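Local coordinates for tetratricopeptide TPR_2 repeat protein (Thermobaculum terrenum, PDB 5DJS) that is of unknown function but joins tetratricopeptide repeats to a two-domain GT-B fold of the glycosyltransferase family 41 type, with UDP held in the crystal, at residues R162-Y167 against A192-C197; H287-G292 against E299-L304; L309-P314 against M498-S503; P315-W320 against L429-P434. The protein carries 1 engineered substitution. All blocks are in the same frame, centred on the assembly; numbering follows the deposited sequence.

Interaction 1 (R162-Y167 against A192-C197)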
loop_
_atom_site.group_PDB
_atom_site.type_symbol
_atom_site.label_atom_id
_atom_site.label_comp_id
_atom_site.label_asym_id
_atom_site.label_seq_id
_atom_site.Cartn_x
_atom_site.Cartn_y
_atom_site.Cartn_z
ATOM N N ARG A 162 3.169 23.304 -22.194
ATOM C CA ARG A 162 2.444 22.089 -21.840
ATOM C C ARG A 162 3.459 21.028 -21.390
ATOM O O ARG A 162 4.441 20.765 -22.089
ATOM C CB ARG A 162 1.573 21.592 -23.010
ATOM C CG ARG A 162 1.011 20.181 -22.816
ATOM C CD ARG A 162 -0.397 19.978 -23.347
ATOM N NE ARG A 162 -0.465 19.076 -24.497
ATOM C CZ ARG A 162 -1.312 18.049 -24.648
ATOM N NH1 ARG A 162 -2.217 17.719 -23.723
ATOM N NH2 ARG A 162 -1.253 17.321 -25.763
ATOM N N LEU A 163 3.210 20.446 -20.217
ATOM C CA LEU A 163 4.098 19.442 -19.609
ATOM C C LEU A 163 3.590 18.030 -19.859
ATOM O O LEU A 163 2.389 17.796 -19.892
ATOM C CB LEU A 163 4.206 19.669 -18.100
ATOM C CG LEU A 163 5.342 20.526 -17.526
ATOM C CD1 LEU A 163 5.921 21.543 -18.500
ATOM C CD2 LEU A 163 4.858 21.213 -16.256
ATOM N N ARG A 164 4.515 17.090 -20.031
ATOM C CA ARG A 164 4.174 15.676 -20.162
ATOM C C ARG A 164 4.439 14.996 -18.840
ATOM O O ARG A 164 5.565 15.059 -18.332
ATOM C CB ARG A 164 5.019 15.021 -21.235
ATOM C CG ARG A 164 4.644 15.479 -22.614
ATOM C CD ARG A 164 5.640 14.944 -23.598
ATOM N NE ARG A 164 5.213 15.212 -24.963
ATOM C CZ ARG A 164 6.005 15.164 -26.029
ATOM N NH1 ARG A 164 7.298 14.849 -25.930
ATOM N NH2 ARG A 164 5.500 15.449 -27.208
ATOM N N ILE A 165 3.406 14.362 -18.287
ATOM C CA ILE A 165 3.508 13.645 -17.016
ATOM C C ILE A 165 3.441 12.148 -17.265
ATOM O O ILE A 165 2.559 11.661 -17.974
ATOM C CB ILE A 165 2.404 14.043 -16.011
ATOM C CG1 ILE A 165 2.429 15.554 -15.754
ATOM C CG2 ILE A 165 2.605 13.318 -14.684
ATOM C CD1 ILE A 165 1.164 16.077 -15.116
ATOM N N GLY A 166 4.384 11.432 -16.664
ATOM C CA GLY A 166 4.451 9.977 -16.743
ATOM C C GLY A 166 4.212 9.357 -15.382
ATOM O O GLY A 166 4.922 9.657 -14.421
ATOM N N TYR A 167 3.197 8.505 -15.306
ATOM C CA TYR A 167 2.845 7.775 -14.078
ATOM C C TYR A 167 3.343 6.336 -14.206
ATOM O O TYR A 167 2.908 5.610 -15.111
ATOM C CB TYR A 167 1.319 7.818 -13.861
ATOM C CG TYR A 167 0.841 9.174 -13.396
ATOM C CD1 TYR A 167 1.069 9.593 -12.082
ATOM C CD2 TYR A 167 0.205 10.057 -14.267
ATOM C CE1 TYR A 167 0.661 10.840 -11.638
ATOM C CE2 TYR A 167 -0.217 11.311 -13.829
ATOM C CZ TYR A 167 0.016 11.695 -12.514
ATOM O OH TYR A 167 -0.373 12.928 -12.058
ATOM N N ALA A 192 -2.568 22.281 -20.384
ATOM C CA ALA A 192 -1.276 22.455 -19.702
ATOM C C ALA A 192 -0.500 21.154 -19.384
ATOM O O ALA A 192 0.676 21.233 -19.016
ATOM C CB ALA A 192 -1.485 23.258 -18.423
ATOM N N TYR A 193 -1.141 19.984 -19.507
ATOM C CA TYR A 193 -0.521 18.701 -19.140
ATOM C C TYR A 193 -0.912 17.584 -20.098
ATOM O O TYR A 193 -1.982 17.613 -20.680
ATOM C CB TYR A 193 -0.905 18.304 -17.710
ATOM C CG TYR A 193 -0.456 19.302 -16.671
ATOM C CD1 TYR A 193 0.834 19.268 -16.163
ATOM C CD2 TYR A 193 -1.317 20.310 -16.222
ATOM C CE1 TYR A 193 1.262 20.197 -15.221
ATOM C CE2 TYR A 193 -0.900 21.253 -15.284
ATOM C CZ TYR A 193 0.388 21.193 -14.785
ATOM O OH TYR A 193 0.806 22.124 -13.860
ATOM N N GLU A 194 -0.033 16.602 -20.269
ATOM C CA GLU A 194 -0.334 15.419 -21.075
ATOM C C GLU A 194 0.051 14.157 -20.311
ATOM O O GLU A 194 1.120 14.099 -19.706
ATOM C CB GLU A 194 0.412 15.469 -22.402
ATOM C CG GLU A 194 0.023 14.339 -23.344
ATOM C CD GLU A 194 0.760 14.397 -24.649
ATOM O OE1 GLU A 194 1.777 15.143 -24.746
ATOM O OE2 GLU A 194 0.338 13.680 -25.586
ATOM N N VAL A 195 -0.795 13.135 -20.389
ATOM C CA VAL A 195 -0.729 12.005 -19.466
ATOM C C VAL A 195 -0.278 10.702 -20.141
ATOM O O VAL A 195 -1.009 10.113 -20.954
ATOM C CB VAL A 195 -2.081 11.810 -18.735
ATOM C CG1 VAL A 195 -2.026 10.613 -17.797
ATOM C CG2 VAL A 195 -2.450 13.060 -17.938
ATOM N N TYR A 196 0.934 10.279 -19.769
ATOM C CA TYR A 196 1.500 8.980 -20.117
ATOM C C TYR A 196 1.374 8.084 -18.891
ATOM O O TYR A 196 1.638 8.520 -17.772
ATOM C CB TYR A 196 2.988 9.125 -20.479
ATOM C CG TYR A 196 3.268 9.811 -21.811
ATOM C CD1 TYR A 196 2.956 11.159 -22.010
ATOM C CD2 TYR A 196 3.863 9.118 -22.868
ATOM C CE1 TYR A 196 3.211 11.788 -23.219
ATOM C CE2 TYR A 196 4.119 9.743 -24.083
ATOM C CZ TYR A 196 3.789 11.080 -24.252
ATOM O OH TYR A 196 4.029 11.726 -25.445
ATOM N N CYS A 197 0.967 6.839 -19.086
ATOM C CA CYS A 197 0.964 5.845 -17.999
ATOM C C CYS A 197 1.919 4.734 -18.368
ATOM O O CYS A 197 1.965 4.334 -19.510
ATOM C CB CYS A 197 -0.431 5.284 -17.777
ATOM S SG CYS A 197 -1.460 6.390 -16.801
#
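In a beta-alpha-beta unit closed through helix 176-187, residues Leu163 to Tyr167 run parallel to Tyr193 to Cys197. Amides of Leu163, Ile165 and Tyr167 reach the carbonyls of Ala192, Glu194 and Tyr196, and Glu194 N and Tyr196 N return bonds to Leu163 O and Ile165 O. On the face carrying the odd-numbered residues, Ile165 CD1 comes obliquely to the Tyr193 ring, with 3.4 Å to Tyr193 CD1. Leu163 lies alongside that ring, its CD2 3.9 Å from Tyr193 CE1. Further along, Val195 CG1 meets the edge of the Tyr167 ring, 4.2 Å from Tyr167 CD2. Helix 479-521 packs over this side, and its Tyr512 OH is hydrogen-bonded to Tyr167 OH.

On the opposite face of the sheet, Glu194 meets two arginines in different ways. Its extended chain, with CG anti to the backbone N (chi1 -174°), runs beside Arg164, whose NE makes a weak salt-bridging hydrogen bond of 3.4 Å to Glu194 OE1 at the guanidinium edge. The bent Arg162 instead stacks its guanidinium on the carboxylate, the planes 12° apart. Here Arg162 NH2 stays 3.9 Å from Glu194 OE1, a long contact of charges alone, and Arg162 NH1 makes a weak hydrogen bond to Tyr193 O. Such adjacent parallel strands, with a helix in the crossover, are typical of the Rossmann-like domains of GT-B proteins.

Interaction 2 (H287-G292 against E299-L304); sequences HLCPPG and ERLVRL
Arg303 lies on strand 300-304, an outermost strand of the parallel sheet in the Rossmann-like domain, and its side chain grips Cys289 and Pro290 in the loop that leads from strand 281-285 into that strand. Its CB leaves the backbone in the direction of this loop. CG follows anti to the carbonyl carbon (chi1 -58°), and the chain then stays extended as far as NE, which carries the guanidinium across to the loop backbone. Arg303 CD is the first atom to come near it, 4.1 Å from Cys289 O. Arg303 NE donates to the same Cys289 O at 3.1 Å, meeting the oxygen from above the carbonyl plane. Beyond CZ, NH2 reaches both carbonyls. The bond from Arg303 NH2 to Cys289 O is weak, at 3.4 Å, and Cys289 O is thus shared by two nitrogens of one guanidinium. The shorter bond of Arg303 NH2 goes to Pro290 O at 2.8 Å; that oxygen lies almost in the guanidinium plane, although the nitrogen stands well above the plane of the carbonyl. NH2 also forms a salt bridge with Asp294, further along the loop, so the cation ties together two backbone oxygens and a carboxylate. NE and NH2 are both engaged, which should restrict rotation of the group. Cys289 itself points toward the strand: its CB lies over one face of the guanidinium, 4.0 Å from Arg303 NE, and the same Cys289 CB also packs 4.4 Å from Leu301 CD1.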
loop_
_atom_site.group_PDB
_atom_site.type_symbol
_atom_site.label_atom_id
_atom_site.label_comp_id
_atom_site.label_asym_id
_atom_site.label_seq_id
_atom_site.Cartn_x
_atom_site.Cartn_y
_atom_site.Cartn_z
ATOM N N HIS A 287 -0.564 18.273 7.262
ATOM C CA HIS A 287 -0.835 17.426 8.426
ATOM C C HIS A 287 -0.066 16.111 8.347
ATOM O O HIS A 287 0.442 15.617 9.363
ATOM C CB HIS A 287 -2.327 17.150 8.547
ATOM C CG HIS A 287 -3.160 18.388 8.696
ATOM N ND1 HIS A 287 -2.785 19.449 9.493
ATOM C CD2 HIS A 287 -4.362 18.721 8.167
ATOM C CE1 HIS A 287 -3.713 20.388 9.436
ATOM N NE2 HIS A 287 -4.679 19.970 8.638
ATOM N N LEU A 288 0.020 15.556 7.139
ATOM C CA LEU A 288 0.676 14.267 6.899
ATOM C C LEU A 288 2.180 14.252 7.179
ATOM O O LEU A 288 2.691 13.244 7.668
ATOM C CB LEU A 288 0.419 13.793 5.457
ATOM C CG LEU A 288 0.918 12.391 5.066
ATOM C CD1 LEU A 288 0.230 11.309 5.885
ATOM C CD2 LEU A 288 0.702 12.133 3.586
ATOM N N CYS A 289 2.868 15.354 6.864
ATOM C CA CYS A 289 4.330 15.477 6.995
ATOM C C CYS A 289 4.652 16.537 8.061
ATOM O O CYS A 289 4.595 17.736 7.765
ATOM C CB CYS A 289 4.942 15.899 5.639
ATOM S SG CYS A 289 4.473 14.921 4.180
ATOM N N PRO A 290 4.995 16.120 9.303
ATOM C CA PRO A 290 5.129 17.108 10.398
ATOM C C PRO A 290 6.307 18.074 10.252
ATOM O O PRO A 290 7.214 17.787 9.500
ATOM C CB PRO A 290 5.306 16.234 11.646
ATOM C CG PRO A 290 5.876 14.958 11.138
ATOM C CD PRO A 290 5.272 14.751 9.773
ATOM N N PRO A 291 6.285 19.215 10.966
ATOM C CA PRO A 291 7.288 20.290 10.840
ATOM C C PRO A 291 8.786 19.922 10.735
ATOM O O PRO A 291 9.450 20.396 9.799
ATOM C CB PRO A 291 7.027 21.140 12.086
ATOM C CG PRO A 291 5.549 21.049 12.256
ATOM C CD PRO A 291 5.168 19.643 11.835
ATOM N N GLY A 292 9.310 19.103 11.649
ATOM C CA GLY A 292 10.762 18.796 11.673
ATOM C C GLY A 292 11.187 17.517 10.960
ATOM O O GLY A 292 12.194 16.902 11.324
ATOM N N GLU A 299 14.228 13.146 -0.713
ATOM C CA GLU A 299 13.349 13.967 -1.535
ATOM C C GLU A 299 13.032 15.282 -0.813
ATOM O O GLU A 299 13.097 15.347 0.423
ATOM C CB GLU A 299 12.013 13.253 -1.821
ATOM C CG GLU A 299 12.099 11.813 -2.318
ATOM C CD GLU A 299 12.037 10.761 -1.208
ATOM O OE1 GLU A 299 12.235 11.086 -0.019
ATOM O OE2 GLU A 299 11.828 9.587 -1.531
ATOM N N ARG A 300 12.680 16.316 -1.577
ATOM C CA ARG A 300 12.086 17.514 -0.990
ATOM C C ARG A 300 10.600 17.264 -0.794
ATOM O O ARG A 300 9.896 16.876 -1.736
ATOM C CB ARG A 300 12.266 18.742 -1.873
ATOM C CG ARG A 300 13.548 19.508 -1.631
ATOM C CD ARG A 300 13.512 20.809 -2.405
ATOM N NE ARG A 300 14.797 21.096 -3.043
ATOM C CZ ARG A 300 14.963 21.679 -4.234
ATOM N NH1 ARG A 300 13.926 22.053 -4.987
ATOM N NH2 ARG A 300 16.196 21.885 -4.687
ATOM N N LEU A 301 10.130 17.485 0.430
ATOM C CA LEU A 301 8.728 17.288 0.752
ATOM C C LEU A 301 7.897 18.433 0.164
ATOM O O LEU A 301 8.262 19.602 0.293
ATOM C CB LEU A 301 8.540 17.212 2.269
ATOM C CG LEU A 301 9.215 16.037 2.977
ATOM C CD1 LEU A 301 9.159 16.235 4.483
ATOM C CD2 LEU A 301 8.568 14.713 2.609
ATOM N N VAL A 302 6.798 18.080 -0.498
ATOM C CA VAL A 302 5.863 19.044 -1.068
ATOM C C VAL A 302 4.583 18.922 -0.253
ATOM O O VAL A 302 3.773 18.024 -0.490
ATOM C CB VAL A 302 5.607 18.751 -2.565
ATOM C CG1 VAL A 302 4.505 19.628 -3.139
ATOM C CG2 VAL A 302 6.882 18.932 -3.368
ATOM N N ARG A 303 4.417 19.818 0.715
ATOM C CA ARG A 303 3.274 19.774 1.621
ATOM C C ARG A 303 2.078 20.538 1.045
ATOM O O ARG A 303 1.901 21.730 1.321
ATOM C CB ARG A 303 3.654 20.364 2.980
ATOM C CG ARG A 303 4.826 19.700 3.684
ATOM C CD ARG A 303 5.302 20.563 4.847
ATOM N NE ARG A 303 5.959 19.778 5.898
ATOM C CZ ARG A 303 7.230 19.371 5.886
ATOM N NH1 ARG A 303 8.044 19.649 4.864
ATOM N NH2 ARG A 303 7.701 18.676 6.914
ATOM N N LEU A 304 1.246 19.852 0.263
ATOM C CA LEU A 304 0.007 20.449 -0.251
ATOM C C LEU A 304 -0.865 20.998 0.899
ATOM O O LEU A 304 -0.911 20.417 1.991
ATOM C CB LEU A 304 -0.825 19.423 -1.029
ATOM C CG LEU A 304 -0.257 18.772 -2.287
ATOM C CD1 LEU A 304 -1.223 17.703 -2.781
ATOM C CD2 LEU A 304 0.022 19.796 -3.367
#

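Interaction 3 (L309-P314 against M498-S503)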
loop_
_atom_site.group_PDB
_atom_site.type_symbol
_atom_site.label_atom_id
_atom_site.label_comp_id
_atom_site.label_asym_id
_atom_site.label_seq_id
_atom_site.Cartn_x
_atom_site.Cartn_y
_atom_site.Cartn_z
ATOM N N LEU A 309 -4.550 13.289 -1.166
ATOM C CA LEU A 309 -5.225 12.413 -2.118
ATOM C C LEU A 309 -6.604 12.968 -2.479
ATOM O O LEU A 309 -7.159 13.754 -1.708
ATOM C CB LEU A 309 -5.415 11.038 -1.489
ATOM C CG LEU A 309 -4.165 10.320 -0.993
ATOM C CD1 LEU A 309 -4.541 9.080 -0.213
ATOM C CD2 LEU A 309 -3.315 9.928 -2.171
ATOM N N PRO A 310 -7.172 12.542 -3.633
ATOM C CA PRO A 310 -8.553 12.902 -3.972
ATOM C C PRO A 310 -9.598 12.028 -3.251
ATOM O O PRO A 310 -9.585 10.803 -3.390
ATOM C CB PRO A 310 -8.608 12.679 -5.492
ATOM C CG PRO A 310 -7.623 11.590 -5.754
ATOM C CD PRO A 310 -6.557 11.705 -4.689
ATOM N N CYS A 311 -10.506 12.675 -2.517
ATOM C CA CYS A 311 -11.523 12.014 -1.676
ATOM C C CYS A 311 -12.914 11.784 -2.316
ATOM O O CYS A 311 -13.835 11.302 -1.641
ATOM C CB CYS A 311 -11.687 12.820 -0.390
ATOM S SG CYS A 311 -10.164 12.978 0.564
ATOM N N ASN A 312 -13.082 12.112 -3.595
ATOM C CA ASN A 312 -14.375 11.884 -4.260
ATOM C C ASN A 312 -14.667 10.388 -4.421
ATOM O O ASN A 312 -13.791 9.640 -4.852
ATOM C CB ASN A 312 -14.439 12.599 -5.622
ATOM C CG ASN A 312 -13.456 12.035 -6.630
ATOM O OD1 ASN A 312 -12.261 11.993 -6.371
ATOM N ND2 ASN A 312 -13.956 11.569 -7.762
ATOM N N PRO A 313 -15.894 9.944 -4.086
ATOM C CA PRO A 313 -16.191 8.512 -4.081
ATOM C C PRO A 313 -16.533 7.974 -5.460
ATOM O O PRO A 313 -16.862 8.754 -6.343
ATOM C CB PRO A 313 -17.431 8.441 -3.205
ATOM C CG PRO A 313 -18.171 9.677 -3.586
ATOM C CD PRO A 313 -17.115 10.730 -3.832
ATOM N N PRO A 314 -16.495 6.646 -5.637
ATOM C CA PRO A 314 -16.889 6.088 -6.928
ATOM C C PRO A 314 -18.397 6.255 -7.191
ATOM O O PRO A 314 -19.160 6.552 -6.260
ATOM C CB PRO A 314 -16.499 4.607 -6.805
ATOM C CG PRO A 314 -16.556 4.327 -5.344
ATOM C CD PRO A 314 -16.105 5.595 -4.677
ATOM N N MET A 498 -18.775 16.550 -5.284
ATOM C CA MET A 498 -19.013 17.596 -6.255
ATOM C C MET A 498 -17.711 18.256 -6.704
ATOM O O MET A 498 -17.441 18.323 -7.899
ATOM C CB MET A 498 -19.967 18.632 -5.642
ATOM C CG MET A 498 -20.732 19.494 -6.637
ATOM S SD MET A 498 -21.494 20.926 -5.838
ATOM C CE MET A 498 -22.494 20.178 -4.542
ATOM N N SER A 499 -16.906 18.722 -5.751
ATOM C CA SER A 499 -15.737 19.557 -6.058
ATOM C C SER A 499 -14.365 18.850 -6.014
ATOM O O SER A 499 -13.447 19.267 -6.723
ATOM C CB SER A 499 -15.713 20.778 -5.127
ATOM O OG SER A 499 -15.420 20.407 -3.798
ATOM N N ASP A 500 -14.229 17.785 -5.219
ATOM C CA ASP A 500 -12.899 17.324 -4.753
ATOM C C ASP A 500 -11.972 16.741 -5.818
ATOM O O ASP A 500 -10.757 16.938 -5.746
ATOM C CB ASP A 500 -13.048 16.320 -3.612
ATOM C CG ASP A 500 -11.806 16.206 -2.787
ATOM O OD1 ASP A 500 -11.423 17.212 -2.174
ATOM O OD2 ASP A 500 -11.201 15.120 -2.740
ATOM N N GLN A 501 -12.534 16.019 -6.785
ATOM C CA GLN A 501 -11.778 15.552 -7.955
ATOM C C GLN A 501 -10.979 16.698 -8.579
ATOM O O GLN A 501 -9.755 16.706 -8.519
ATOM C CB GLN A 501 -12.715 14.921 -8.995
ATOM C CG GLN A 501 -12.053 14.607 -10.332
ATOM C CD GLN A 501 -12.875 13.684 -11.209
ATOM O OE1 GLN A 501 -14.050 13.439 -10.948
ATOM N NE2 GLN A 501 -12.251 13.161 -12.263
ATOM N N GLY A 502 -11.686 17.685 -9.122
ATOM C CA GLY A 502 -11.068 18.835 -9.783
ATOM C C GLY A 502 -10.306 19.747 -8.843
ATOM O O GLY A 502 -9.295 20.340 -9.225
ATOM N N SER A 503 -10.783 19.859 -7.610
ATOM C CA SER A 503 -10.116 20.683 -6.609
ATOM C C SER A 503 -8.731 20.116 -6.260
ATOM O O SER A 503 -7.752 20.867 -6.190
ATOM C CB SER A 503 -10.983 20.803 -5.358
ATOM O OG SER A 503 -10.559 21.898 -4.580
#
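The side-chain amides of Asn312 and Gln501 pass each other at a slant, their planes 25° apart. Over one face of the Asn312 amide sits the Gln501 methylene CB, 3.8 Å from Asn312 CG. Asn312 ND2 and Gln501 OE1 remain 3.7 Å apart, so the two groups pack without a hydrogen bond; Gln501 NE2 is bonded instead to Glu186 and to Pro183 O. Asn312 presents its flat group to the helix because CG is placed between the backbone N and the carbonyl carbon (chi1 66°). The third flat group, the Asp500 carboxylate, supplies the polar link: Cys311 N donates to Asp500 OD2 at 2.6 Å, meeting the oxygen nearly head-on. Cys311 CB lies against the same oxygen, 3.3 Å from Asp500 OD2. The other oxygen, Asp500 OD1, forms a salt bridge with Arg306, which also binds Leu309 O. Helix 479-521 is thereby fastened to the loop that follows strand 300-304. One buried carboxylate bridges a backbone amide and an arginine, and both partners would be expected to favour its charged form.

Interaction 4 (P315-W320 against L429-P434)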
loop_
_atom_site.group_PDB
_atom_site.type_symbol
_atom_site.label_atom_id
_atom_site.label_comp_id
_atom_site.label_asym_id
_atom_site.label_seq_id
_atom_site.Cartn_x
_atom_site.Cartn_y
_atom_site.Cartn_z
ATOM N N PRO A 315 -18.827 6.072 -8.455
ATOM C CA PRO A 315 -20.250 6.222 -8.766
ATOM C C PRO A 315 -21.129 5.112 -8.159
ATOM O O PRO A 315 -22.234 5.400 -7.701
ATOM C CB PRO A 315 -20.279 6.190 -10.300
ATOM C CG PRO A 315 -19.077 5.389 -10.687
ATOM C CD PRO A 315 -18.039 5.655 -9.636
ATOM N N ASP A 316 -20.626 3.875 -8.117
ATOM C CA ASP A 316 -21.397 2.711 -7.638
ATOM C C ASP A 316 -21.400 2.544 -6.097
ATOM O O ASP A 316 -21.315 1.418 -5.589
ATOM C CB ASP A 316 -20.896 1.423 -8.342
ATOM C CG ASP A 316 -19.430 1.081 -8.019
ATOM O OD1 ASP A 316 -18.648 2.001 -7.694
ATOM O OD2 ASP A 316 -19.060 -0.110 -8.097
ATOM N N LEU A 317 -21.545 3.652 -5.363
ATOM C CA LEU A 317 -21.434 3.642 -3.897
ATOM C C LEU A 317 -22.715 3.067 -3.283
ATOM O O LEU A 317 -23.799 3.549 -3.615
ATOM C CB LEU A 317 -21.197 5.059 -3.357
ATOM C CG LEU A 317 -20.418 5.133 -2.038
ATOM C CD1 LEU A 317 -18.952 4.817 -2.286
ATOM C CD2 LEU A 317 -20.549 6.497 -1.383
ATOM N N PRO A 318 -22.605 2.049 -2.390
ATOM C CA PRO A 318 -23.795 1.345 -1.869
ATOM C C PRO A 318 -24.920 2.202 -1.312
ATOM O O PRO A 318 -26.087 1.807 -1.416
ATOM C CB PRO A 318 -23.223 0.482 -0.747
ATOM C CG PRO A 318 -21.864 0.155 -1.232
ATOM C CD PRO A 318 -21.370 1.426 -1.875
ATOM N N GLY A 319 -24.589 3.346 -0.717
ATOM C CA GLY A 319 -25.614 4.226 -0.162
ATOM C C GLY A 319 -26.049 3.747 1.216
ATOM O O GLY A 319 -26.187 2.541 1.481
ATOM N N TRP A 320 -26.293 4.718 2.085
ATOM C CA TRP A 320 -26.371 4.479 3.520
ATOM C C TRP A 320 -27.673 3.782 3.886
ATOM O O TRP A 320 -28.702 3.999 3.247
ATOM C CB TRP A 320 -26.262 5.805 4.279
ATOM C CG TRP A 320 -24.981 6.568 4.058
ATOM C CD1 TRP A 320 -24.008 6.323 3.119
ATOM C CD2 TRP A 320 -24.555 7.729 4.776
ATOM N NE1 TRP A 320 -23.001 7.249 3.230
ATOM C CE2 TRP A 320 -23.310 8.125 4.237
ATOM C CE3 TRP A 320 -25.103 8.473 5.826
ATOM C CZ2 TRP A 320 -22.605 9.233 4.709
ATOM C CZ3 TRP A 320 -24.400 9.577 6.303
ATOM C CH2 TRP A 320 -23.164 9.946 5.740
ATOM N N LEU A 429 -15.535 6.821 6.092
ATOM C CA LEU A 429 -16.148 8.150 6.011
ATOM C C LEU A 429 -17.177 8.240 4.874
ATOM O O LEU A 429 -18.265 8.765 5.082
ATOM C CB LEU A 429 -15.091 9.256 5.856
ATOM C CG LEU A 429 -13.988 9.429 6.917
ATOM C CD1 LEU A 429 -13.349 10.804 6.792
ATOM C CD2 LEU A 429 -14.474 9.217 8.340
ATOM N N TRP A 430 -16.856 7.699 3.700
ATOM C CA TRP A 430 -17.821 7.637 2.579
ATOM C C TRP A 430 -19.171 6.999 2.959
ATOM O O TRP A 430 -20.210 7.366 2.389
ATOM C CB TRP A 430 -17.249 6.864 1.374
ATOM C CG TRP A 430 -16.197 7.580 0.548
ATOM C CD1 TRP A 430 -15.955 8.930 0.483
ATOM C CD2 TRP A 430 -15.279 6.966 -0.365
ATOM N NE1 TRP A 430 -14.929 9.183 -0.394
ATOM C CE2 TRP A 430 -14.496 7.996 -0.929
ATOM C CE3 TRP A 430 -15.028 5.639 -0.748
ATOM C CZ2 TRP A 430 -13.477 7.740 -1.860
ATOM C CZ3 TRP A 430 -14.019 5.385 -1.684
ATOM C CH2 TRP A 430 -13.260 6.431 -2.226
ATOM N N MET A 431 -19.136 6.043 3.895
ATOM C CA MET A 431 -20.336 5.376 4.431
ATOM C C MET A 431 -20.856 5.964 5.764
ATOM O O MET A 431 -21.615 5.311 6.492
ATOM C CB MET A 431 -20.044 3.879 4.593
ATOM C CG MET A 431 -19.635 3.182 3.305
ATOM S SD MET A 431 -20.822 3.383 1.962
ATOM C CE MET A 431 -22.280 2.571 2.620
ATOM N N GLY A 432 -20.464 7.197 6.075
ATOM C CA GLY A 432 -20.939 7.870 7.271
ATOM C C GLY A 432 -20.556 7.233 8.589
ATOM O O GLY A 432 -21.284 7.390 9.570
ATOM N N VAL A 433 -19.418 6.532 8.612
ATOM C CA VAL A 433 -18.883 5.920 9.822
ATOM C C VAL A 433 -17.675 6.753 10.262
ATOM O O VAL A 433 -16.758 6.958 9.465
ATOM C CB VAL A 433 -18.460 4.454 9.572
ATOM C CG1 VAL A 433 -17.911 3.807 10.845
ATOM C CG2 VAL A 433 -19.639 3.641 9.060
ATOM N N PRO A 434 -17.663 7.229 11.525
ATOM C CA PRO A 434 -16.474 7.920 12.018
ATOM C C PRO A 434 -15.302 6.958 12.265
ATOM O O PRO A 434 -15.512 5.749 12.461
ATOM C CB PRO A 434 -16.938 8.561 13.338
ATOM C CG PRO A 434 -18.236 7.933 13.689
ATOM C CD PRO A 434 -18.657 7.012 12.589
#
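Trp320 NE1 donates a hydrogen bond of 2.9 Å to Trp430 O, the carbonyl near the end of helix 423-430. The acceptor lies close to the plane of the indole, at its edge, and the N-H points at it fairly straight, with an angle of 154°. With the indole held this way, one face lies over the chain leaving the helix. Gly432 CA makes a CH-pi contact with the six-membered ring, 3.7 Å from the centroid of the Trp320 benzene part, and Met431 C lies nearer the rim of the same face. Gly432 has no side chain there, so the indole can rest directly on the backbone. Met431 starts away from the loop, but its chain bends at chi2 and chi3 and brings the methyl back. Met431 CE then touches Pro318 CB at 4.1 Å and lies 4.2 Å from Trp320 CD1. Met431 SD stands obliquely to the indole, 5.3 Å from the centroid of the Trp320 five-membered ring, a Met-aromatic contact. Leu317 packs against Trp430, with its CD1 4.3 Å from Trp430 CE3 and its CD2 near Trp430 O. Trp430 NE1 has its own partner in Cys311. The helix stops here in a Schellman motif: Gly432, at positive phi, is the C-prime residue, Gly432 N bonds to Leu429 O at 2.9 Å, and Val433 N bonds to Ala428 O. The contact is thus a helix C-terminus closed by a Schellman turn, with a tryptophan from the interdomain loop laid over it.

Overall arrangement
Interactions 1 and 2 both reach the same parallel sheet, at its two outermost strands, with centres 24 Å apart. Interactions 3 and 4 follow the chain out of that sheet toward the second one; their centres are 14 Å apart and they touch directly, Trp430 NE1 lying 2.7 Å from Cys311 O while Pro313 and Pro314 pack on the Trp430 ring. Helix 479-521 links several of them, covering interaction 1, carrying half of interaction 3 and lying against Trp320. The UDP pocket is close by: Thr423, Thr424 and Glu427 line it from the helix that ends in interaction 4. The side chains of Trp430 and Leu309 are about 7 Å and 9 Å from UDP.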